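Local structure of hypothetical protein (Fusobacterium nucleatum subsp. nucleatum, 2GSL) at residues 14-19 and 98-103; 70-75 and 112-117; 25-30 and 46-51; 52-57 and 94-99. The protein might be a ribonuclease of the MrnC family that takes part in RNA processing. One frame throughout, in Å; residues are numbered along the deposited sequence.

Contact 1 of 4, residues 14-19 and 98-103; sequences SGLELA and EATALE. With MG (magnesium ion), chain G.
The first turn of helix 15-34 lies against Thr100 and Glu103 of helix 93-111. The two axes approach to 8.3 Å and cross at 73°. Ser14 is the N-cap residue and makes a capping box with Glu17. Ser14 OG accepts from Glu17 N at 3.0 Å, and Ser14 N donates to Glu17 OE1 at 2.9 Å. The same OE1 is also hydrogen-bonded to Ser14 OG, so two partners grip it and the turn is closed. Gly15 brings only backbone near Thr100. The end of Leu16 then reaches back, and its CD1 lies loosely beside the Thr100 methyl. Leu16 also packs on Ile41 of the second subunit. Leu18 adds little here and turns to Ile75 of helix 70-80. Ala19 carries the contact. Its CB meets Thr100 CG2 at 3.4 Å, methyl against methyl. Thr100 presents that methyl because CG2 is anti to the backbone N, while OG1 turns back to Tyr96 O. The CB atoms of Ala19 and Glu103 are 4.0 Å apart. Beyond CG the Glu103 chain runs out extended, and OE1 binds the magnesium ion. OE2 accepts from water 1, itself a metal ligand. Asp23, the probable active-site residue, also binds this ion. The small alanine packs at the root of a carboxylate that reaches the ion directly through OE1 and also through water 1 at OE2.

Contact 2 of 4, residues 70-75 and 112-117; sequences EEFKVI and LKKEEE
Phe72 and Lys114 meet at the edge of the phenyl ring. Lys114 CD lies near the ring plane, 3.4 Å from Phe72 CZ, and the two side chains cross obliquely. The contact is made by the aliphatic part of the lysine. Leu112 is the second partner of helix 70-80. Its CD1 faces the carboxylate of Glu71, 3.4 Å from Glu71 OE2, and the two side chains come from opposite directions. Glu71 reaches there by an extended chain with CG anti to the backbone N (chi1 167°). Leu112 CD1 also lies 4.4 Å from Phe72 CE2, an apolar contact. Glu117 comes in from the start of the next helix, with OE2 4.4 Å from Phe72 CE1. Helix 93-111 ends here in a Schellman motif. Lys113, with positive phi (48°), is its C-prime residue. Lys114 N returns to Met109 O, and Lys113 N to Tyr110 O. This turn carries the chain towards helix 115-127 and sets Leu112 and Lys114 to face helix 70-80. The opposite charges at Glu71 OE1 and Lys114 NZ are 5.3 Å apart, which is too far for a salt bridge but may still be mildly attractive. Further out, Met109 packs on both Phe72 and Glu117. Lys8 and Asp9 of the N-terminal loop touch Leu112, and Lys8 NZ makes a long, weak ion pair with Glu71 OE2.

Contact 3 of 4, residues 25-30 and 46-51; sequences IWELEI and KYVKAK
Trp26 turns its indole towards Lys51 with CG anti to the backbone N (chi1 -168°), and this brings the ring N-H to the backbone carbonyl near the end of helix 41-52. Glu27 bends at chi2 (-97°), which folds its carboxylate across the side of Val48. In Ile30 the branch anti to the backbone N is CG2, and this methyl is the one that meets Val48. The hydrogen bond from Trp26 NE1 to Lys51 O is 2.8 Å long and nearly straight at 171°. The acceptor lies in the ring plane and the donor in the carbonyl plane, so the bond should help to hold the indole in this rotation. Ile30 CG1 lies over one face of the same ring. Ile30 CG2 packs at 3.9 Å on Val48 CG1, the two side chains running antiparallel, side by side. Ile30 CD1 reaches Lys51 CB at 4.3 Å. Glu27 OE1 comes at about a right angle to Val48 CG1, while OE2 makes a salt bridge with Arg31. The Lys51 chain leads away from this contact. Its NZ donates to Tyr47 O and is also hydrogen-bonded to Tyr34 OH. Val48 packs in addition on Phe20 of the second subunit. Leu102 and Ile106 of helix 93-111 touch the indole, and so does Val125 of helix 115-127. This is helix-to-helix packing within an all-helical ribonuclease III domain. It joins helices 15-34 and 41-52 close to the magnesium site; the ion is about 6 Å from the Trp26 side chain.

Contact 4 of 4, residues 52-57 and 94-99; sequences VNAKYQ and MEYKEA
The start of helix 54-64 comes close to helix 93-111 at Ala54 and Ala99, whose CA atoms are 5.0 Å apart. One turn further back along helix 93-111, Glu95 lies opposite Lys55, with 6.0 Å between the CA atoms. Asn53, between helices 41-52 and 54-64, is the N-cap residue of the second. Its OD1 accepts from Tyr56 N at 2.9 Å, with the donor tilted from the carbonyl plane, and its ND2 bonds back to Lys49 O. The backbones can come this close because two alanines meet between them. Ala54 CB and Ala99 CB touch at 3.7 Å. Ala54 CB also lies obliquely by the Tyr96 ring, 4.4 Å from CD2. Gln57, one turn on, lays its CB against the backbone of Ala99. At the outer side Lys55 bends at chi3 and chi4, which brings NZ back to the Glu95 carboxylate. Lys55 CG comes to 3.3 Å from Glu95 OE2, and NZ makes a salt bridge to the same oxygen at 3.6 Å. Glu95 meets it with an extended chain, CG anti to the carbonyl carbon (chi1 -61°). The amide of Gln57 points on towards the metal site. Its NE2 makes a weak hydrogen bond to Glu103 OE1, the oxygen that binds magnesium. The contact thus combines a rather long ion pair on the exposed side with close packing of two alanines between the backbones, and it places a second-shell amide beside the metal-binding carboxylate.

All four contacts lie in the ribonuclease III domain. Contacts 1 and 4 are neighbours on helix 93-111, with centres about 10 Å apart, and share Glu98 and Ala99. Contacts 1 and 3 both use helix 15-34; their centres are about 16 Å apart on opposite sides of the chain centre, and both touch the second subunit. Contact 3 closes along the chain before contact 4 opens, and Trp26 packs against Gln57 between them. Contact 2 lies away from the metal and at the surface, about 13 Å from contact 1 between centres. Leu18 and Ile75 join those two. Helices 15-34, 54-64 and 93-111 thus converge around the magnesium ion, and helix 41-52 packs alongside.

Contact 1 of 4, residues 14-19 and 98-103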
loop_
_atom_site.group_PDB
_atom_site.type_symbol
_atom_site.label_atom_id
_atom_site.label_comp_id
_atom_site.label_asym_id
_atom_site.label_seq_id
_atom_site.Cartn_x
_atom_site.Cartn_y
_atom_site.Cartn_z
ATOM N N SER A 14 3.046 16.947 -7.538
ATOM C CA SER A 14 3.075 17.729 -6.308
ATOM C C SER A 14 3.560 16.833 -5.174
ATOM O O SER A 14 3.437 15.605 -5.237
ATOM C CB SER A 14 1.686 18.236 -5.956
ATOM O OG SER A 14 0.933 17.191 -5.371
ATOM N N GLY A 15 4.102 17.447 -4.129
ATOM C CA GLY A 15 4.591 16.674 -3.002
ATOM C C GLY A 15 3.475 15.910 -2.319
ATOM O O GLY A 15 3.718 14.932 -1.614
ATOM N N LEU A 16 2.247 16.356 -2.547
ATOM C CA LEU A 16 1.081 15.739 -1.950
ATOM C C LEU A 16 0.670 14.512 -2.729
ATOM O O LEU A 16 0.061 13.593 -2.191
ATOM C CB LEU A 16 -0.065 16.734 -1.939
ATOM C CG LEU A 16 -0.870 16.747 -0.652
ATOM C CD1 LEU A 16 0.060 16.979 0.530
ATOM C CD2 LEU A 16 -1.921 17.835 -0.737
ATOM N N GLU A 17 0.976 14.512 -4.016
ATOM C CA GLU A 17 0.634 13.370 -4.842
ATOM C C GLU A 17 1.594 12.229 -4.582
ATOM O O GLU A 17 1.191 11.069 -4.529
ATOM C CB GLU A 17 0.659 13.752 -6.309
ATOM C CG GLU A 17 -0.633 14.381 -6.731
ATOM C CD GLU A 17 -0.519 15.059 -8.063
ATOM O OE1 GLU A 17 0.370 15.935 -8.188
ATOM O OE2 GLU A 17 -1.315 14.720 -8.972
ATOM N N LEU A 18 2.867 12.568 -4.414
ATOM C CA LEU A 18 3.877 11.562 -4.142
ATOM C C LEU A 18 3.625 10.959 -2.768
ATOM O O LEU A 18 3.618 9.741 -2.603
ATOM C CB LEU A 18 5.275 12.186 -4.196
ATOM C CG LEU A 18 5.674 12.831 -5.531
ATOM C CD1 LEU A 18 6.893 13.702 -5.307
ATOM C CD2 LEU A 18 5.957 11.753 -6.591
ATOM N N ALA A 19 3.416 11.818 -1.780
ATOM C CA ALA A 19 3.164 11.377 -0.408
ATOM C C ALA A 19 1.975 10.419 -0.339
ATOM O O ALA A 19 1.893 9.574 0.553
ATOM C CB ALA A 19 2.901 12.592 0.484
ATOM N N GLU A 98 7.214 16.489 8.058
ATOM C CA GLU A 98 8.312 15.573 7.790
ATOM C C GLU A 98 7.789 14.180 7.469
ATOM O O GLU A 98 8.454 13.400 6.793
ATOM C CB GLU A 98 9.257 15.521 8.984
ATOM C CG GLU A 98 10.167 16.732 9.082
ATOM C CD GLU A 98 10.802 16.871 10.452
ATOM O OE1 GLU A 98 11.672 17.766 10.623
ATOM O OE2 GLU A 98 10.422 16.090 11.362
ATOM N N ALA A 99 6.585 13.879 7.939
ATOM C CA ALA A 99 5.980 12.586 7.674
ATOM C C ALA A 99 5.560 12.518 6.208
ATOM O O ALA A 99 5.627 11.466 5.560
ATOM C CB ALA A 99 4.769 12.379 8.579
ATOM N N THR A 100 5.109 13.657 5.699
ATOM C CA THR A 100 4.681 13.784 4.312
ATOM C C THR A 100 5.905 13.856 3.410
ATOM O O THR A 100 5.930 13.288 2.325
ATOM C CB THR A 100 3.882 15.054 4.127
ATOM O OG1 THR A 100 2.776 15.041 5.036
ATOM C CG2 THR A 100 3.375 15.156 2.691
ATOM N N ALA A 101 6.918 14.570 3.874
ATOM C CA ALA A 101 8.136 14.706 3.111
ATOM C C ALA A 101 8.737 13.316 2.937
ATOM O O ALA A 101 9.250 12.975 1.866
ATOM C CB ALA A 101 9.111 15.632 3.834
ATOM N N LEU A 102 8.672 12.517 3.999
ATOM C CA LEU A 102 9.200 11.160 3.957
ATOM C C LEU A 102 8.387 10.329 2.960
ATOM O O LEU A 102 8.961 9.640 2.117
ATOM C CB LEU A 102 9.164 10.529 5.362
ATOM C CG LEU A 102 9.705 9.123 5.707
ATOM C CD1 LEU A 102 8.680 8.073 5.334
ATOM C CD2 LEU A 102 11.027 8.876 5.041
ATOM N N GLU A 103 7.061 10.403 3.024
ATOM C CA GLU A 103 6.243 9.629 2.089
ATOM C C GLU A 103 6.372 10.172 0.665
ATOM O O GLU A 103 6.053 9.484 -0.303
ATOM C CB GLU A 103 4.761 9.643 2.497
ATOM C CG GLU A 103 4.492 9.136 3.891
ATOM C CD GLU A 103 3.024 8.919 4.172
ATOM O OE1 GLU A 103 2.687 7.809 4.650
ATOM O OE2 GLU A 103 2.199 9.839 3.931
HETATM MG MG MG G . 0.928 8.206 6.150
HETATM O O HOH W 1 -0.392 9.540 4.841
HETATM O O HOH W 2 1.554 6.108 7.024
HETATM O O HOH W 3 -1.174 7.807 7.120
#

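Contact 2 of 4, residues 70-75 and 112-117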
loop_
_atom_site.group_PDB
_atom_site.type_symbol
_atom_site.label_atom_id
_atom_site.label_comp_id
_atom_site.label_asym_id
_atom_site.label_seq_id
_atom_site.Cartn_x
_atom_site.Cartn_y
_atom_site.Cartn_z
ATOM N N GLU A 70 20.895 14.444 -3.766
ATOM C CA GLU A 70 20.379 15.793 -3.979
ATOM C C GLU A 70 18.928 15.821 -4.458
ATOM O O GLU A 70 18.078 16.502 -3.871
ATOM C CB GLU A 70 21.261 16.525 -4.998
ATOM C CG GLU A 70 22.377 17.348 -4.381
ATOM C CD GLU A 70 21.846 18.563 -3.639
ATOM O OE1 GLU A 70 22.655 19.279 -3.001
ATOM O OE2 GLU A 70 20.616 18.803 -3.697
ATOM N N GLU A 71 18.660 15.086 -5.535
ATOM C CA GLU A 71 17.325 15.015 -6.130
ATOM C C GLU A 71 16.214 14.759 -5.107
ATOM O O GLU A 71 15.111 15.305 -5.217
ATOM C CB GLU A 71 17.309 13.922 -7.205
ATOM C CG GLU A 71 15.929 13.503 -7.693
ATOM C CD GLU A 71 16.003 12.428 -8.770
ATOM O OE1 GLU A 71 16.749 11.431 -8.585
ATOM O OE2 GLU A 71 15.305 12.578 -9.800
ATOM N N PHE A 72 16.516 13.934 -4.112
ATOM C CA PHE A 72 15.555 13.592 -3.081
ATOM C C PHE A 72 15.460 14.653 -2.007
ATOM O O PHE A 72 14.371 14.968 -1.528
ATOM C CB PHE A 72 15.928 12.246 -2.470
ATOM C CG PHE A 72 15.850 11.119 -3.442
ATOM C CD1 PHE A 72 16.952 10.316 -3.690
ATOM C CD2 PHE A 72 14.680 10.897 -4.158
ATOM C CE1 PHE A 72 16.886 9.305 -4.650
ATOM C CE2 PHE A 72 14.601 9.897 -5.114
ATOM C CZ PHE A 72 15.699 9.099 -5.364
ATOM N N LYS A 73 16.605 15.200 -1.622
ATOM C CA LYS A 73 16.634 16.236 -0.604
ATOM C C LYS A 73 15.685 17.375 -0.996
ATOM O O LYS A 73 14.998 17.945 -0.144
ATOM C CB LYS A 73 18.057 16.775 -0.438
ATOM C CG LYS A 73 19.078 15.762 0.061
ATOM C CD LYS A 73 20.376 16.462 0.452
ATOM C CE LYS A 73 21.212 15.609 1.404
ATOM N NZ LYS A 73 22.400 16.351 1.954
ATOM N N VAL A 74 15.655 17.690 -2.295
ATOM C CA VAL A 74 14.800 18.743 -2.847
ATOM C C VAL A 74 13.329 18.391 -2.615
ATOM O O VAL A 74 12.570 19.176 -2.031
ATOM C CB VAL A 74 15.052 18.925 -4.389
ATOM C CG1 VAL A 74 14.137 20.007 -4.966
ATOM C CG2 VAL A 74 16.507 19.306 -4.644
ATOM N N ILE A 75 12.940 17.205 -3.081
ATOM C CA ILE A 75 11.574 16.721 -2.936
ATOM C C ILE A 75 11.162 16.760 -1.472
ATOM O O ILE A 75 10.085 17.255 -1.126
ATOM C CB ILE A 75 11.444 15.286 -3.463
ATOM C CG1 ILE A 75 11.769 15.273 -4.952
ATOM C CG2 ILE A 75 10.043 14.749 -3.201
ATOM C CD1 ILE A 75 11.644 13.925 -5.587
ATOM N N LEU A 112 10.750 6.295 -9.809
ATOM C CA LEU A 112 12.031 6.332 -10.504
ATOM C C LEU A 112 12.700 4.974 -10.471
ATOM O O LEU A 112 13.926 4.884 -10.499
ATOM C CB LEU A 112 12.982 7.344 -9.871
ATOM C CG LEU A 112 12.659 8.807 -10.111
ATOM C CD1 LEU A 112 13.686 9.667 -9.410
ATOM C CD2 LEU A 112 12.639 9.075 -11.601
ATOM N N LYS A 113 11.901 3.918 -10.398
ATOM C CA LYS A 113 12.447 2.566 -10.362
ATOM C C LYS A 113 13.583 2.385 -9.348
ATOM O O LYS A 113 14.334 1.412 -9.425
ATOM C CB LYS A 113 12.945 2.161 -11.756
ATOM C CG LYS A 113 11.900 1.489 -12.641
ATOM C CD LYS A 113 10.761 2.420 -12.988
ATOM C CE LYS A 113 9.769 1.751 -13.940
ATOM N NZ LYS A 113 9.111 0.549 -13.337
ATOM N N LYS A 114 13.709 3.314 -8.402
ATOM C CA LYS A 114 14.749 3.225 -7.384
ATOM C C LYS A 114 14.283 2.432 -6.156
ATOM O O LYS A 114 14.561 2.802 -5.012
ATOM C CB LYS A 114 15.207 4.629 -6.983
ATOM C CG LYS A 114 16.188 5.249 -7.975
ATOM C CD LYS A 114 16.497 6.704 -7.643
ATOM C CE LYS A 114 17.681 7.224 -8.448
ATOM N NZ LYS A 114 18.948 6.596 -8.004
ATOM N N GLU A 115 13.591 1.325 -6.411
ATOM C CA GLU A 115 13.073 0.472 -5.351
ATOM C C GLU A 115 14.193 -0.079 -4.470
ATOM O O GLU A 115 13.939 -0.610 -3.388
ATOM C CB GLU A 115 12.245 -0.680 -5.952
ATOM C CG GLU A 115 10.745 -0.679 -5.582
ATOM C CD GLU A 115 10.436 -1.492 -4.315
ATOM O OE1 GLU A 115 10.653 -2.724 -4.329
ATOM O OE2 GLU A 115 9.975 -0.904 -3.308
ATOM N N GLU A 116 15.436 0.040 -4.918
ATOM C CA GLU A 116 16.544 -0.460 -4.110
ATOM C C GLU A 116 16.899 0.563 -3.039
ATOM O O GLU A 116 17.476 0.228 -2.005
ATOM C CB GLU A 116 17.774 -0.738 -4.980
ATOM C CG GLU A 116 18.986 -1.187 -4.174
ATOM C CD GLU A 116 18.744 -2.494 -3.426
ATOM O OE1 GLU A 116 19.524 -2.800 -2.496
ATOM O OE2 GLU A 116 17.782 -3.218 -3.775
ATOM N N GLU A 117 16.554 1.817 -3.308
ATOM C CA GLU A 117 16.820 2.908 -2.380
ATOM C C GLU A 117 15.784 2.859 -1.260
ATOM O O GLU A 117 16.040 3.292 -0.135
ATOM C CB GLU A 117 16.743 4.246 -3.118
ATOM C CG GLU A 117 17.826 4.437 -4.178
ATOM C CD GLU A 117 19.149 4.901 -3.589
ATOM O OE1 GLU A 117 19.650 4.244 -2.653
ATOM O OE2 GLU A 117 19.690 5.926 -4.067
#

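Contact 3 of 4, residues 25-30 and 46-51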
loop_
_atom_site.group_PDB
_atom_site.type_symbol
_atom_site.label_atom_id
_atom_site.label_comp_id
_atom_site.label_asym_id
_atom_site.label_seq_id
_atom_site.Cartn_x
_atom_site.Cartn_y
_atom_site.Cartn_z
ATOM N N ILE A 25 2.983 2.772 -0.295
ATOM C CA ILE A 25 4.237 2.031 -0.454
ATOM C C ILE A 25 4.802 1.679 0.918
ATOM O O ILE A 25 5.316 0.572 1.133
ATOM C CB ILE A 25 5.291 2.875 -1.251
ATOM C CG1 ILE A 25 4.767 3.169 -2.662
ATOM C CG2 ILE A 25 6.605 2.128 -1.386
ATOM C CD1 ILE A 25 5.612 4.148 -3.424
ATOM N N TRP A 26 4.707 2.637 1.842
ATOM C CA TRP A 26 5.207 2.461 3.208
ATOM C C TRP A 26 4.405 1.378 3.911
ATOM O O TRP A 26 4.993 0.449 4.477
ATOM C CB TRP A 26 5.099 3.776 3.991
ATOM C CG TRP A 26 5.828 3.783 5.285
ATOM C CD1 TRP A 26 5.287 3.670 6.523
ATOM C CD2 TRP A 26 7.242 3.928 5.474
ATOM N NE1 TRP A 26 6.277 3.730 7.478
ATOM C CE2 TRP A 26 7.485 3.878 6.855
ATOM C CE3 TRP A 26 8.327 4.069 4.604
ATOM C CZ2 TRP A 26 8.765 3.999 7.390
ATOM C CZ3 TRP A 26 9.602 4.188 5.134
ATOM C CH2 TRP A 26 9.812 4.141 6.509
ATOM N N GLU A 27 3.075 1.471 3.870
ATOM C CA GLU A 27 2.268 0.446 4.536
ATOM C C GLU A 27 2.700 -0.927 4.056
ATOM O O GLU A 27 3.096 -1.773 4.858
ATOM C CB GLU A 27 0.760 0.637 4.287
ATOM C CG GLU A 27 0.017 1.309 5.446
ATOM C CD GLU A 27 -0.675 0.327 6.397
ATOM O OE1 GLU A 27 -0.011 -0.536 6.999
ATOM O OE2 GLU A 27 -1.908 0.416 6.569
ATOM N N LEU A 28 2.650 -1.134 2.742
ATOM C CA LEU A 28 3.018 -2.421 2.135
ATOM C C LEU A 28 4.298 -3.015 2.694
ATOM O O LEU A 28 4.303 -4.151 3.155
ATOM C CB LEU A 28 3.161 -2.274 0.617
ATOM C CG LEU A 28 3.451 -3.560 -0.137
ATOM C CD1 LEU A 28 2.449 -4.633 0.287
ATOM C CD2 LEU A 28 3.359 -3.298 -1.612
ATOM N N GLU A 29 5.381 -2.253 2.643
ATOM C CA GLU A 29 6.646 -2.727 3.154
ATOM C C GLU A 29 6.550 -3.088 4.636
ATOM O O GLU A 29 7.040 -4.142 5.044
ATOM C CB GLU A 29 7.727 -1.678 2.922
ATOM C CG GLU A 29 8.127 -1.560 1.465
ATOM C CD GLU A 29 8.421 -2.919 0.830
ATOM O OE1 GLU A 29 7.681 -3.325 -0.104
ATOM O OE2 GLU A 29 9.387 -3.575 1.278
ATOM N N ILE A 30 5.906 -2.239 5.442
ATOM C CA ILE A 30 5.777 -2.518 6.879
ATOM C C ILE A 30 4.945 -3.774 7.136
ATOM O O ILE A 30 5.339 -4.632 7.924
ATOM C CB ILE A 30 5.164 -1.311 7.657
ATOM C CG1 ILE A 30 6.133 -0.129 7.618
ATOM C CG2 ILE A 30 4.913 -1.678 9.105
ATOM C CD1 ILE A 30 7.543 -0.469 8.059
ATOM N N LYS A 46 -1.056 -3.881 15.639
ATOM C CA LYS A 46 -0.398 -3.039 16.631
ATOM C C LYS A 46 1.033 -2.670 16.234
ATOM O O LYS A 46 1.434 -1.514 16.374
ATOM C CB LYS A 46 -0.386 -3.745 17.988
ATOM C CG LYS A 46 0.366 -2.995 19.074
ATOM C CD LYS A 46 0.355 -3.754 20.389
ATOM C CE LYS A 46 1.107 -5.064 20.293
ATOM N NZ LYS A 46 0.901 -5.866 21.538
ATOM N N TYR A 47 1.799 -3.649 15.754
ATOM C CA TYR A 47 3.189 -3.406 15.331
ATOM C C TYR A 47 3.266 -2.564 14.054
ATOM O O TYR A 47 4.224 -1.810 13.853
ATOM C CB TYR A 47 3.943 -4.725 15.081
ATOM C CG TYR A 47 4.375 -5.452 16.333
ATOM C CD1 TYR A 47 3.434 -5.909 17.250
ATOM C CD2 TYR A 47 5.724 -5.691 16.599
ATOM C CE1 TYR A 47 3.817 -6.585 18.403
ATOM C CE2 TYR A 47 6.121 -6.372 17.754
ATOM C CZ TYR A 47 5.154 -6.816 18.652
ATOM O OH TYR A 47 5.508 -7.488 19.805
ATOM N N VAL A 48 2.263 -2.716 13.193
ATOM C CA VAL A 48 2.212 -1.980 11.942
ATOM C C VAL A 48 1.957 -0.503 12.210
ATOM O O VAL A 48 2.697 0.358 11.721
ATOM C CB VAL A 48 1.107 -2.520 11.023
ATOM C CG1 VAL A 48 1.026 -1.680 9.766
ATOM C CG2 VAL A 48 1.395 -3.971 10.669
ATOM N N LYS A 49 0.918 -0.219 12.996
ATOM C CA LYS A 49 0.554 1.154 13.330
ATOM C C LYS A 49 1.691 1.887 14.011
ATOM O O LYS A 49 1.820 3.113 13.912
ATOM C CB LYS A 49 -0.667 1.189 14.249
ATOM C CG LYS A 49 -1.940 0.719 13.595
ATOM C CD LYS A 49 -3.151 0.993 14.468
ATOM C CE LYS A 49 -4.432 0.473 13.799
ATOM N NZ LYS A 49 -5.675 0.719 14.604
ATOM N N ALA A 50 2.517 1.129 14.712
ATOM C CA ALA A 50 3.630 1.712 15.417
ATOM C C ALA A 50 4.619 2.347 14.463
ATOM O O ALA A 50 5.155 3.403 14.767
ATOM C CB ALA A 50 4.323 0.651 16.264
ATOM N N LYS A 51 4.872 1.734 13.311
ATOM C CA LYS A 51 5.848 2.329 12.393
ATOM C C LYS A 51 5.211 2.967 11.178
ATOM O O LYS A 51 5.895 3.296 10.217
ATOM C CB LYS A 51 6.869 1.296 11.897
ATOM C CG LYS A 51 7.156 0.143 12.817
ATOM C CD LYS A 51 7.670 0.564 14.168
ATOM C CE LYS A 51 7.824 -0.688 15.037
ATOM N NZ LYS A 51 6.589 -1.563 14.947
#

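Contact 4 of 4, residues 52-57 and 94-99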
loop_
_atom_site.group_PDB
_atom_site.type_symbol
_atom_site.label_atom_id
_atom_site.label_comp_id
_atom_site.label_asym_id
_atom_site.label_seq_id
_atom_site.Cartn_x
_atom_site.Cartn_y
_atom_site.Cartn_z
ATOM N N VAL A 52 3.905 3.150 11.230
ATOM C CA VAL A 52 3.179 3.736 10.127
ATOM C C VAL A 52 2.658 5.153 10.464
ATOM O O VAL A 52 2.157 5.857 9.587
ATOM C CB VAL A 52 2.011 2.790 9.748
ATOM C CG1 VAL A 52 0.672 3.466 9.971
ATOM C CG2 VAL A 52 2.168 2.311 8.317
ATOM N N ASN A 53 2.798 5.583 11.719
ATOM C CA ASN A 53 2.295 6.901 12.136
ATOM C C ASN A 53 3.244 8.060 11.847
ATOM O O ASN A 53 4.450 7.857 11.658
ATOM C CB ASN A 53 1.932 6.890 13.631
ATOM C CG ASN A 53 3.133 6.644 14.529
ATOM O OD1 ASN A 53 4.014 7.501 14.679
ATOM N ND2 ASN A 53 3.177 5.465 15.123
ATOM N N ALA A 54 2.702 9.277 11.825
ATOM C CA ALA A 54 3.511 10.463 11.532
ATOM C C ALA A 54 4.720 10.632 12.451
ATOM O O ALA A 54 5.817 10.955 11.977
ATOM C CB ALA A 54 2.649 11.721 11.565
ATOM N N LYS A 55 4.542 10.406 13.751
ATOM C CA LYS A 55 5.669 10.557 14.674
ATOM C C LYS A 55 6.859 9.691 14.273
ATOM O O LYS A 55 8.005 10.159 14.288
ATOM C CB LYS A 55 5.259 10.226 16.114
ATOM C CG LYS A 55 4.322 11.252 16.736
ATOM C CD LYS A 55 3.883 10.822 18.122
ATOM C CE LYS A 55 4.999 11.014 19.158
ATOM N NZ LYS A 55 5.325 12.471 19.376
ATOM N N TYR A 56 6.597 8.437 13.907
ATOM C CA TYR A 56 7.685 7.547 13.515
ATOM C C TYR A 56 8.300 7.942 12.167
ATOM O O TYR A 56 9.509 8.154 12.071
ATOM C CB TYR A 56 7.214 6.087 13.487
ATOM C CG TYR A 56 8.358 5.096 13.390
ATOM C CD1 TYR A 56 8.849 4.695 12.150
ATOM C CD2 TYR A 56 9.002 4.625 14.539
ATOM C CE1 TYR A 56 9.950 3.864 12.048
ATOM C CE2 TYR A 56 10.110 3.789 14.448
ATOM C CZ TYR A 56 10.582 3.417 13.193
ATOM O OH TYR A 56 11.710 2.629 13.077
ATOM N N GLN A 57 7.491 8.059 11.123
ATOM C CA GLN A 57 8.065 8.436 9.837
ATOM C C GLN A 57 8.952 9.672 10.015
ATOM O O GLN A 57 9.983 9.807 9.348
ATOM C CB GLN A 57 6.969 8.726 8.824
ATOM C CG GLN A 57 5.762 7.870 9.013
ATOM C CD GLN A 57 4.945 7.753 7.758
ATOM O OE1 GLN A 57 5.408 7.189 6.766
ATOM N NE2 GLN A 57 3.720 8.281 7.783
HETATM N N MSE A 94 5.356 20.234 12.544
HETATM C CA MSE A 94 6.660 19.848 12.009
HETATM C C MSE A 94 6.766 18.340 11.711
HETATM O O MSE A 94 7.257 17.945 10.654
HETATM C CB MSE A 94 7.762 20.247 12.996
HETATM C CG MSE A 94 9.171 20.031 12.473
HETATM SE SE MSE A 94 9.637 21.330 11.117
HETATM C CE MSE A 94 11.458 21.708 11.712
ATOM N N GLU A 95 6.307 17.512 12.645
ATOM C CA GLU A 95 6.361 16.064 12.493
ATOM C C GLU A 95 5.476 15.571 11.356
ATOM O O GLU A 95 5.862 14.688 10.580
ATOM C CB GLU A 95 5.956 15.383 13.802
ATOM C CG GLU A 95 6.877 15.733 14.953
ATOM C CD GLU A 95 6.524 15.036 16.253
ATOM O OE1 GLU A 95 7.310 15.182 17.214
ATOM O OE2 GLU A 95 5.476 14.350 16.323
ATOM N N TYR A 96 4.290 16.153 11.257
ATOM C CA TYR A 96 3.352 15.773 10.216
ATOM C C TYR A 96 3.971 16.099 8.854
ATOM O O TYR A 96 3.943 15.281 7.934
ATOM C CB TYR A 96 2.038 16.530 10.414
ATOM C CG TYR A 96 0.919 16.022 9.552
ATOM C CD1 TYR A 96 0.725 16.508 8.256
ATOM C CD2 TYR A 96 0.088 15.004 10.005
ATOM C CE1 TYR A 96 -0.272 15.979 7.433
ATOM C CE2 TYR A 96 -0.899 14.471 9.196
ATOM C CZ TYR A 96 -1.076 14.954 7.915
ATOM O OH TYR A 96 -2.036 14.371 7.119
ATOM N N LYS A 97 4.544 17.293 8.741
ATOM C CA LYS A 97 5.175 17.710 7.504
ATOM C C LYS A 97 6.298 16.738 7.132
ATOM O O LYS A 97 6.324 16.206 6.021
ATOM C CB LYS A 97 5.706 19.144 7.640
ATOM C CG LYS A 97 4.589 20.195 7.761
ATOM C CD LYS A 97 4.996 21.400 8.620
ATOM C CE LYS A 97 6.061 22.302 7.965
ATOM N NZ LYS A 97 5.534 23.306 6.974
ATOM N N GLU A 98 7.214 16.489 8.058
ATOM C CA GLU A 98 8.312 15.573 7.790
ATOM C C GLU A 98 7.789 14.180 7.469
ATOM O O GLU A 98 8.454 13.400 6.793
ATOM C CB GLU A 98 9.257 15.521 8.984
ATOM C CG GLU A 98 10.167 16.732 9.082
ATOM C CD GLU A 98 10.802 16.871 10.452
ATOM O OE1 GLU A 98 11.672 17.766 10.623
ATOM O OE2 GLU A 98 10.422 16.090 11.362
ATOM N N ALA A 99 6.585 13.879 7.939
ATOM C CA ALA A 99 5.980 12.586 7.674
ATOM C C ALA A 99 5.560 12.518 6.208
ATOM O O ALA A 99 5.627 11.466 5.560
ATOM C CB ALA A 99 4.769 12.379 8.579
#